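Local coordinates for putative iron-uptake ABC transport system,periplasmic iron-binding protein (Campylobacter jejuni, PDB 3E13) that binds ferric iron in the periplasm and probably hands it to an ABC transporter for uptake into the cell, at residues 76-81 and 253-258; 96-101 and 273-278. All blocks are in the same frame, centred on the assembly; numbering follows the deposited sequence.

Contact 1: residues 76-81 and 253-258; sequences VSSKYL and FMEFML
Leu81 and Glu255, whose CA atoms lie 6.1 Å apart, mark where the first turn of helix 79-84 meets the last turns of helix 247-257. Ser78 holds the N-cap position of the shorter helix, and its OG accepts from Leu81 N over 3.0 Å in a nearly straight bond. The same hydroxyl donates to Glu255 OE2 at 2.6 Å, reaching the carboxylate on its anti side and 24° out of its plane. Glu255 spans the gap with CD swung opposite CA (chi2 178°). A water links OE2 to Tyr80 N, donating to the first and accepting from the second. Tyr80 passes the glutamate at a slant, its ring 44° from the carboxylate plane, and turns its edge to the Leu258 carbonyl. Beside these polar groups Leu81 CD2 packs on Met254 O at 3.6 Å, and Val76 CG2 meets Met254 CE tip to tip at 4.0 Å. Met254 and Leu81 both continue onto Phe97 of strand 97-109. One carboxylate oxygen thus serves the helix start twice, through the capping hydroxyl and through water; its negative charge there would probably suit the positive end of the helix dipole, while the apolar side chains join both helices to the sheet.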
ATOM      1  N   VAL A  76      -5.773  16.744 -12.862  1.00 10.23           N
ATOM      2  CA  VAL A  76      -4.525  17.160 -13.461  1.00 11.54           C
ATOM      3  C   VAL A  76      -4.397  16.482 -14.792  1.00 10.96           C
ATOM      4  O   VAL A  76      -4.479  15.276 -14.868  1.00 10.52           O
ATOM      5  CB  VAL A  76      -3.310  16.844 -12.551  1.00 10.89           C
ATOM      6  CG1 VAL A  76      -1.964  17.114 -13.217  1.00 14.06           C
ATOM      7  CG2 VAL A  76      -3.408  17.641 -11.253  1.00 12.49           C
ATOM      8  N   SER A  77      -4.234  17.285 -15.850  1.00 11.37           N
ATOM      9  CA  SER A  77      -4.035  16.765 -17.217  1.00 10.69           C
ATOM     10  C   SER A  77      -2.577  16.992 -17.593  1.00 11.36           C
ATOM     11  O   SER A  77      -2.189  18.108 -17.965  1.00 12.16           O
ATOM     12  CB  SER A  77      -4.953  17.431 -18.248  1.00 12.84           C
ATOM     13  OG  SER A  77      -4.788  16.833 -19.529  1.00 16.39           O
ATOM     14  N   SER A  78      -1.768  15.917 -17.504  1.00 10.02           N
ATOM     15  CA  SER A  78      -0.325  15.994 -17.685  1.00  9.65           C
ATOM     16  C   SER A  78       0.063  14.978 -18.750  1.00 10.06           C
ATOM     17  O   SER A  78      -0.180  13.746 -18.602  1.00 10.97           O
ATOM     18  CB  SER A  78       0.354  15.591 -16.385  1.00 11.74           C
ATOM     19  OG  SER A  78       1.719  15.279 -16.612  1.00 11.68           O
ATOM     20  N   LYS A  79       0.689  15.443 -19.815  1.00  9.59           N
ATOM     21  CA  LYS A  79       1.195  14.496 -20.806  1.00 10.78           C
ATOM     22  C   LYS A  79       2.248  13.559 -20.226  1.00  9.93           C
ATOM     23  O   LYS A  79       2.370  12.382 -20.658  1.00 10.32           O
ATOM     24  CB  LYS A  79       1.778  15.189 -22.024  1.00 11.70           C
ATOM     25  CG  LYS A  79       0.785  15.852 -22.957  1.00 11.09           C
ATOM     26  CD  LYS A  79       1.459  16.454 -24.148  1.00 12.35           C
ATOM     27  CE  LYS A  79       0.473  16.901 -25.214  1.00 14.36           C
ATOM     28  NZ  LYS A  79       1.235  17.480 -26.415  1.00 14.58           N
ATOM     29  N   TYR A  80       3.008  14.082 -19.278  1.00 10.68           N
ATOM     30  CA  TYR A  80       4.074  13.339 -18.644  1.00 10.58           C
ATOM     31  C   TYR A  80       3.479  12.160 -17.861  1.00  9.33           C
ATOM     32  O   TYR A  80       3.886  11.000 -18.049  1.00  8.79           O
ATOM     33  CB  TYR A  80       4.928  14.228 -17.751  1.00  9.85           C
ATOM     34  CG  TYR A  80       6.213  13.562 -17.348  1.00  8.36           C
ATOM     35  CD1 TYR A  80       6.332  12.867 -16.132  1.00  9.60           C
ATOM     36  CD2 TYR A  80       7.323  13.547 -18.199  1.00  7.90           C
ATOM     37  CE1 TYR A  80       7.468  12.202 -15.788  1.00  9.41           C
ATOM     38  CE2 TYR A  80       8.474  12.920 -17.821  1.00  8.36           C
ATOM     39  CZ  TYR A  80       8.541  12.196 -16.650  1.00  8.89           C
ATOM     40  OH  TYR A  80       9.687  11.582 -16.261  1.00  9.96           O
ATOM     41  N   LEU A  81       2.496  12.446 -16.993  1.00  8.89           N
ATOM     42  CA  LEU A  81       1.883  11.385 -16.212  1.00 10.00           C
ATOM     43  C   LEU A  81       1.171  10.353 -17.099  1.00 10.07           C
ATOM     44  O   LEU A  81       1.193   9.145 -16.802  1.00  9.76           O
ATOM     45  CB  LEU A  81       0.896  11.979 -15.177  1.00 10.10           C
ATOM     46  CG  LEU A  81       1.439  12.908 -14.111  1.00  9.98           C
ATOM     47  CD1 LEU A  81       0.299  13.422 -13.241  1.00 11.95           C
ATOM     48  CD2 LEU A  81       2.482  12.170 -13.179  1.00 12.87           C
ATOM     49  N   PHE A 253       5.604  18.475  -8.891  1.00 10.10           N
ATOM     50  CA  PHE A 253       5.924  17.434  -7.935  1.00  9.48           C
ATOM     51  C   PHE A 253       5.380  16.076  -8.379  1.00  9.27           C
ATOM     52  O   PHE A 253       6.080  15.061  -8.244  1.00  9.37           O
ATOM     53  CB  PHE A 253       5.426  17.775  -6.493  1.00  9.70           C
ATOM     54  CG  PHE A 253       5.916  16.826  -5.495  1.00 10.32           C
ATOM     55  CD1 PHE A 253       7.179  16.944  -4.949  1.00  9.09           C
ATOM     56  CD2 PHE A 253       5.135  15.742  -5.120  1.00 11.65           C
ATOM     57  CE1 PHE A 253       7.668  15.990  -4.039  1.00 10.60           C
ATOM     58  CE2 PHE A 253       5.607  14.809  -4.213  1.00 11.61           C
ATOM     59  CZ  PHE A 253       6.865  14.938  -3.686  1.00  9.36           C
ATOM     60  N   MET A 254       4.135  16.052  -8.864  1.00  9.32           N
ATOM     61  CA  MET A 254       3.491  14.824  -9.314  1.00  9.38           C
ATOM     62  C   MET A 254       4.347  14.225 -10.475  1.00  9.76           C
ATOM     63  O   MET A 254       4.665  13.027 -10.453  1.00  8.28           O
ATOM     64  CB  MET A 254       2.057  15.138  -9.731  1.00  9.28           C
ATOM     65  CG  MET A 254       1.165  15.451  -8.545  1.00 11.13           C
ATOM     66  SD  MET A 254      -0.396  16.157  -9.009  1.00 11.61           S
ATOM     67  CE  MET A 254      -1.273  14.719  -9.560  1.00 10.49           C
ATOM     68  N   GLU A 255       4.754  15.083 -11.414  1.00  8.70           N
ATOM     69  CA  GLU A 255       5.583  14.624 -12.531  1.00  9.49           C
ATOM     70  C   GLU A 255       6.944  14.145 -12.051  1.00  9.33           C
ATOM     71  O   GLU A 255       7.451  13.122 -12.541  1.00 10.72           O
ATOM     72  CB  GLU A 255       5.699  15.713 -13.602  1.00  9.80           C
ATOM     73  CG  GLU A 255       4.373  15.981 -14.294  1.00 10.15           C
ATOM     74  CD  GLU A 255       4.403  17.082 -15.322  1.00 13.50           C
ATOM     75  OE1 GLU A 255       5.469  17.789 -15.483  1.00 16.62           O
ATOM     76  OE2 GLU A 255       3.394  17.217 -16.044  1.00 12.73           O
ATOM     77  N   PHE A 256       7.521  14.847 -11.095  1.00  9.96           N
ATOM     78  CA  PHE A 256       8.813  14.486 -10.540  1.00  9.86           C
ATOM     79  C   PHE A 256       8.763  13.068  -9.924  1.00  9.57           C
ATOM     80  O   PHE A 256       9.716  12.291 -10.032  1.00 10.28           O
ATOM     81  CB  PHE A 256       9.189  15.544  -9.499  1.00  9.78           C
ATOM     82  CG  PHE A 256      10.552  15.375  -8.901  1.00 11.38           C
ATOM     83  CD1 PHE A 256      11.691  15.661  -9.644  1.00 14.48           C
ATOM     84  CD2 PHE A 256      10.705  14.946  -7.588  1.00 12.45           C
ATOM     85  CE1 PHE A 256      12.974  15.547  -9.077  1.00 14.21           C
ATOM     86  CE2 PHE A 256      12.009  14.815  -7.030  1.00 13.58           C
ATOM     87  CZ  PHE A 256      13.115  15.107  -7.802  1.00 14.58           C
ATOM     88  N   MET A 257       7.644  12.704  -9.310  1.00  8.49           N
ATOM     89  CA  MET A 257       7.512  11.374  -8.709  1.00  9.76           C
ATOM     90  C   MET A 257       7.554  10.255  -9.756  1.00  9.28           C
ATOM     91  O   MET A 257       7.900   9.129  -9.408  1.00  9.38           O
ATOM     92  CB  MET A 257       6.226  11.253  -7.920  1.00  9.10           C
ATOM     93  CG  MET A 257       6.165  12.075  -6.611  1.00 11.24           C
ATOM     94  SD  MET A 257       7.547  11.858  -5.540  1.00 11.43           S
ATOM     95  CE  MET A 257       7.409  10.140  -5.217  1.00 12.24           C
ATOM     96  N   LEU A 258       7.255  10.555 -11.011  1.00  8.85           N
ATOM     97  CA  LEU A 258       7.341   9.560 -12.100  1.00  8.84           C
ATOM     98  C   LEU A 258       8.609   9.699 -12.909  1.00  9.37           C
ATOM     99  O   LEU A 258       8.741   9.043 -13.948  1.00  8.94           O
ATOM    100  CB  LEU A 258       6.076   9.606 -12.992  1.00 10.62           C
ATOM    101  CG  LEU A 258       4.904   8.716 -12.607  1.00 11.39           C
ATOM    102  CD1 LEU A 258       5.231   7.247 -12.778  1.00 13.87           C
ATOM    103  CD2 LEU A 258       4.436   9.052 -11.197  1.00 10.73           C
TER
HETATM  104  O   HOH W   1       3.497  17.157 -18.973  1.00 16.05           O

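Contact 2: residues 96-101 and 273-278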
ATOM      1  N   TRP A  96      -6.324  11.117  -9.441  1.00  9.38           N
ATOM      2  CA  TRP A  96      -5.341  10.373  -8.650  1.00  7.69           C
ATOM      3  C   TRP A  96      -4.486   9.559  -9.602  1.00  7.05           C
ATOM      4  O   TRP A  96      -4.947   9.204 -10.656  1.00  7.47           O
ATOM      5  CB  TRP A  96      -5.948   9.477  -7.562  1.00  9.21           C
ATOM      6  CG  TRP A  96      -6.929   8.480  -8.021  1.00  6.89           C
ATOM      7  CD1 TRP A  96      -8.268   8.593  -7.936  1.00 10.87           C
ATOM      8  CD2 TRP A  96      -6.667   7.214  -8.662  1.00 11.38           C
ATOM      9  NE1 TRP A  96      -8.876   7.488  -8.482  1.00 12.66           N
ATOM     10  CE2 TRP A  96      -7.914   6.628  -8.947  1.00 10.73           C
ATOM     11  CE3 TRP A  96      -5.508   6.516  -9.005  1.00 12.33           C
ATOM     12  CZ2 TRP A  96      -8.035   5.397  -9.584  1.00 12.01           C
ATOM     13  CZ3 TRP A  96      -5.627   5.294  -9.633  1.00 11.87           C
ATOM     14  CH2 TRP A  96      -6.873   4.745  -9.912  1.00  9.94           C
ATOM     15  N   PHE A  97      -3.262   9.291  -9.173  1.00  7.43           N
ATOM     16  CA  PHE A  97      -2.218   8.703 -10.078  1.00  7.24           C
ATOM     17  C   PHE A  97      -1.297   7.817  -9.243  1.00  8.17           C
ATOM     18  O   PHE A  97      -0.820   8.235  -8.177  1.00  8.56           O
ATOM     19  CB  PHE A  97      -1.382   9.806 -10.670  1.00  7.58           C
ATOM     20  CG  PHE A  97      -2.177  10.756 -11.504  1.00  7.48           C
ATOM     21  CD1 PHE A  97      -2.777  11.856 -10.887  1.00  8.03           C
ATOM     22  CD2 PHE A  97      -2.314  10.584 -12.868  1.00  7.72           C
ATOM     23  CE1 PHE A  97      -3.588  12.741 -11.627  1.00 11.87           C
ATOM     24  CE2 PHE A  97      -3.068  11.532 -13.620  1.00  8.81           C
ATOM     25  CZ  PHE A  97      -3.726  12.575 -12.973  1.00 10.29           C
ATOM     26  N   ALA A  98      -1.015   6.595  -9.690  1.00  8.48           N
ATOM     27  CA  ALA A  98      -0.134   5.721  -8.918  1.00  8.14           C
ATOM     28  C   ALA A  98       1.311   6.198  -9.089  1.00  8.65           C
ATOM     29  O   ALA A  98       1.715   6.630 -10.219  1.00  9.03           O
ATOM     30  CB  ALA A  98      -0.225   4.299  -9.402  1.00  8.93           C
ATOM     31  N   ILE A  99       2.088   6.086  -8.031  1.00  8.11           N
ATOM     32  CA  ILE A  99       3.544   6.314  -8.064  1.00  8.65           C
ATOM     33  C   ILE A  99       4.333   5.004  -7.891  1.00  8.85           C
ATOM     34  O   ILE A  99       5.491   4.928  -8.308  1.00  8.59           O
ATOM     35  CB  ILE A  99       4.010   7.375  -7.066  1.00  9.09           C
ATOM     36  CG1 ILE A  99       3.729   6.993  -5.621  1.00  9.06           C
ATOM     37  CG2 ILE A  99       3.343   8.668  -7.386  1.00  8.76           C
ATOM     38  CD1 ILE A  99       4.499   7.853  -4.619  1.00 12.37           C
ATOM     39  N   THR A 100       3.746   3.987  -7.271  1.00  8.15           N
ATOM     40  CA  THR A 100       4.339   2.654  -7.136  1.00  8.87           C
ATOM     41  C   THR A 100       3.257   1.600  -7.085  1.00  9.28           C
ATOM     42  O   THR A 100       2.089   1.900  -6.811  1.00  8.96           O
ATOM     43  CB  THR A 100       5.159   2.473  -5.839  1.00  9.60           C
ATOM     44  OG1 THR A 100       4.273   2.559  -4.716  1.00  7.98           O
ATOM     45  CG2 THR A 100       6.193   3.486  -5.626  1.00 10.42           C
ATOM     46  N   LYS A 101       3.666   0.340  -7.268  1.00  8.54           N
ATOM     47  CA  LYS A 101       2.872  -0.813  -6.948  1.00  8.54           C
ATOM     48  C   LYS A 101       3.525  -1.584  -5.796  1.00  7.58           C
ATOM     49  O   LYS A 101       4.748  -1.531  -5.573  1.00  8.70           O
ATOM     50  CB  LYS A 101       2.736  -1.790  -8.153  1.00  8.25           C
ATOM     51  CG  LYS A 101       1.883  -1.241  -9.263  1.00 10.68           C
ATOM     52  CD  LYS A 101       2.222  -1.910 -10.637  1.00 15.74           C
ATOM     53  CE  LYS A 101       1.665  -3.315 -10.724  1.00 21.21           C
ATOM     54  NZ  LYS A 101       2.145  -4.026 -12.005  1.00 22.77           N
ATOM     55  N   PHE A 273       7.642  -1.674  -6.293  1.00  8.95           N
ATOM     56  CA  PHE A 273       7.660  -1.867  -7.765  1.00  7.99           C
ATOM     57  C   PHE A 273       7.419  -0.524  -8.433  1.00  8.84           C
ATOM     58  O   PHE A 273       6.424   0.162  -8.151  1.00  8.37           O
ATOM     59  CB  PHE A 273       6.587  -2.869  -8.218  1.00  7.60           C
ATOM     60  CG  PHE A 273       6.700  -4.233  -7.587  1.00  8.29           C
ATOM     61  CD1 PHE A 273       5.762  -4.661  -6.693  1.00  8.66           C
ATOM     62  CD2 PHE A 273       7.699  -5.112  -7.969  1.00 10.31           C
ATOM     63  CE1 PHE A 273       5.882  -5.942  -6.103  1.00 10.48           C
ATOM     64  CE2 PHE A 273       7.807  -6.376  -7.378  1.00  9.86           C
ATOM     65  CZ  PHE A 273       6.879  -6.766  -6.467  1.00  8.91           C
ATOM     66  N   PRO A 274       8.271  -0.125  -9.380  1.00  8.60           N
ATOM     67  CA  PRO A 274       8.020   1.112 -10.137  1.00  8.68           C
ATOM     68  C   PRO A 274       6.772   1.035 -10.980  1.00  8.15           C
ATOM     69  O   PRO A 274       6.380  -0.051 -11.454  1.00  9.69           O
ATOM     70  CB  PRO A 274       9.216   1.210 -11.081  1.00 11.12           C
ATOM     71  CG  PRO A 274       9.688  -0.207 -11.219  1.00 13.63           C
ATOM     72  CD  PRO A 274       9.457  -0.849  -9.881  1.00  8.88           C
ATOM     73  N   ILE A 275       6.185   2.196 -11.256  1.00  9.33           N
ATOM     74  CA  ILE A 275       5.118   2.282 -12.251  1.00  9.17           C
ATOM     75  C   ILE A 275       5.711   2.287 -13.653  1.00 10.00           C
ATOM     76  O   ILE A 275       5.170   1.644 -14.544  1.00 11.88           O
ATOM     77  CB  ILE A 275       4.280   3.534 -12.006  1.00 10.03           C
ATOM     78  CG1 ILE A 275       3.590   3.383 -10.670  1.00 10.37           C
ATOM     79  CG2 ILE A 275       3.289   3.794 -13.150  1.00 11.59           C
ATOM     80  CD1 ILE A 275       2.555   2.319 -10.564  1.00 11.77           C
ATOM     81  N   ARG A 276       6.810   2.982 -13.848  1.00 11.41           N
ATOM     82  CA  ARG A 276       7.398   3.063 -15.183  1.00 11.88           C
ATOM     83  C   ARG A 276       7.883   1.709 -15.604  1.00 12.00           C
ATOM     84  O   ARG A 276       8.467   0.960 -14.795  1.00 11.50           O
ATOM     85  CB  ARG A 276       8.592   4.012 -15.185  1.00 12.39           C
ATOM     86  CG  ARG A 276       8.352   5.441 -14.930  1.00 12.23           C
ATOM     87  CD  ARG A 276       9.615   6.256 -14.949  1.00 10.33           C
ATOM     88  NE  ARG A 276      10.199   6.314 -16.308  1.00 10.49           N
ATOM     89  CZ  ARG A 276      10.316   7.409 -17.067  1.00 11.53           C
ATOM     90  NH1 ARG A 276       9.884   8.591 -16.655  1.00 11.27           N
ATOM     91  NH2 ARG A 276      10.900   7.288 -18.274  1.00  9.88           N
ATOM     92  N   ASN A 277       7.742   1.439 -16.919  1.00 11.85           N
ATOM     93  CA  ASN A 277       8.144   0.175 -17.476  1.00 12.05           C
ATOM     94  C   ASN A 277       9.569   0.138 -18.011  1.00 12.02           C
ATOM     95  O   ASN A 277       9.994  -0.882 -18.583  1.00 14.33           O
ATOM     96  CB  ASN A 277       7.175  -0.339 -18.537  1.00 11.61           C
ATOM     97  CG  ASN A 277       7.190   0.469 -19.841  1.00 13.48           C
ATOM     98  OD1 ASN A 277       8.004   1.361 -20.052  1.00 16.08           O
ATOM     99  ND2 ASN A 277       6.250   0.138 -20.727  1.00 17.95           N
ATOM    100  N   ASP A 278      10.320   1.192 -17.772  1.00 10.20           N
ATOM    101  CA  ASP A 278      11.721   1.299 -18.190  1.00 10.49           C
ATOM    102  C   ASP A 278      12.718   1.480 -17.018  1.00 10.30           C
ATOM    103  O   ASP A 278      13.857   1.907 -17.200  1.00 11.29           O
ATOM    104  CB  ASP A 278      11.853   2.426 -19.224  1.00 10.41           C
ATOM    105  CG  ASP A 278      11.587   3.778 -18.646  1.00 12.44           C
ATOM    106  OD1 ASP A 278      11.771   4.786 -19.357  1.00 11.82           O
ATOM    107  OD2 ASP A 278      11.211   3.887 -17.459  1.00 11.25           O
TER
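Phe273 O accepts from Lys101 N at 2.9 Å, an almost straight bond (169°) lying in the carbonyl plane, and Lys101 O receives Phe273 N at 3.0 Å in return. This reciprocal pair is an antiparallel hydrogen-bonded bridge, by which the short, weakly bonded strand 273-274 is attached to strand 97-109 in the mixed sheet of this periplasmic binding protein. Just before it, Ile99 and Thr100 both face Ser236 of strand 233-241 in a classic beta bulge, where the chain turns a corner. Ile275 packs against that corner: its CG1 comes within 3.3 Å of Ile99 C, while its CD1 meets Ala98 CB at 3.6 Å. CG1 stands anti to the carbonyl carbon (chi1 -65°), and a further bend at chi2 carries CD1 onto the backbone of Thr100 as well. The Lys101 side chain crosses that of Ile275 at about a right angle, touching CD1 with CG; a bend at chi3 then leads its ammonium to a salt bridge with Glu293. Thr100, whose OG1 bonds to Glu272, lies with its side chain about 9 Å from the bound iron and about 7 Å from the side chain of its ligand Tyr12, which puts the bulge near the metal site. Farther along 273-278, Arg276 grips Asp278 side-on through NE and NH2, and each carboxylate oxygen answers with its syn lone pair. At the bridge itself, the Phe273 ring turns its edge to Lys101 O, CD1 standing 3.5 Å from that oxygen.

How the contacts relate
Both contacts are largely buried, yet contact 2 lies nearer the middle, its centre about 12 Å from the centre of the chain against about 20 Å for contact 1, and it is the one near the iron site. Strand 97-109 is common ground: it supplies one side of contact 2 and, through Phe97, a floor for the helix pair of contact 1. Their chemistry differs accordingly. Helix meets helix through apolar side chains and a carboxylate that binds a capping hydroxyl and a water, whereas strand meets strand through main-chain amides, with apolar contacts filling in at the corner. Arg276 couples the two, its NH1 probably hydrogen-bonded to Leu258 O at 3.0 Å.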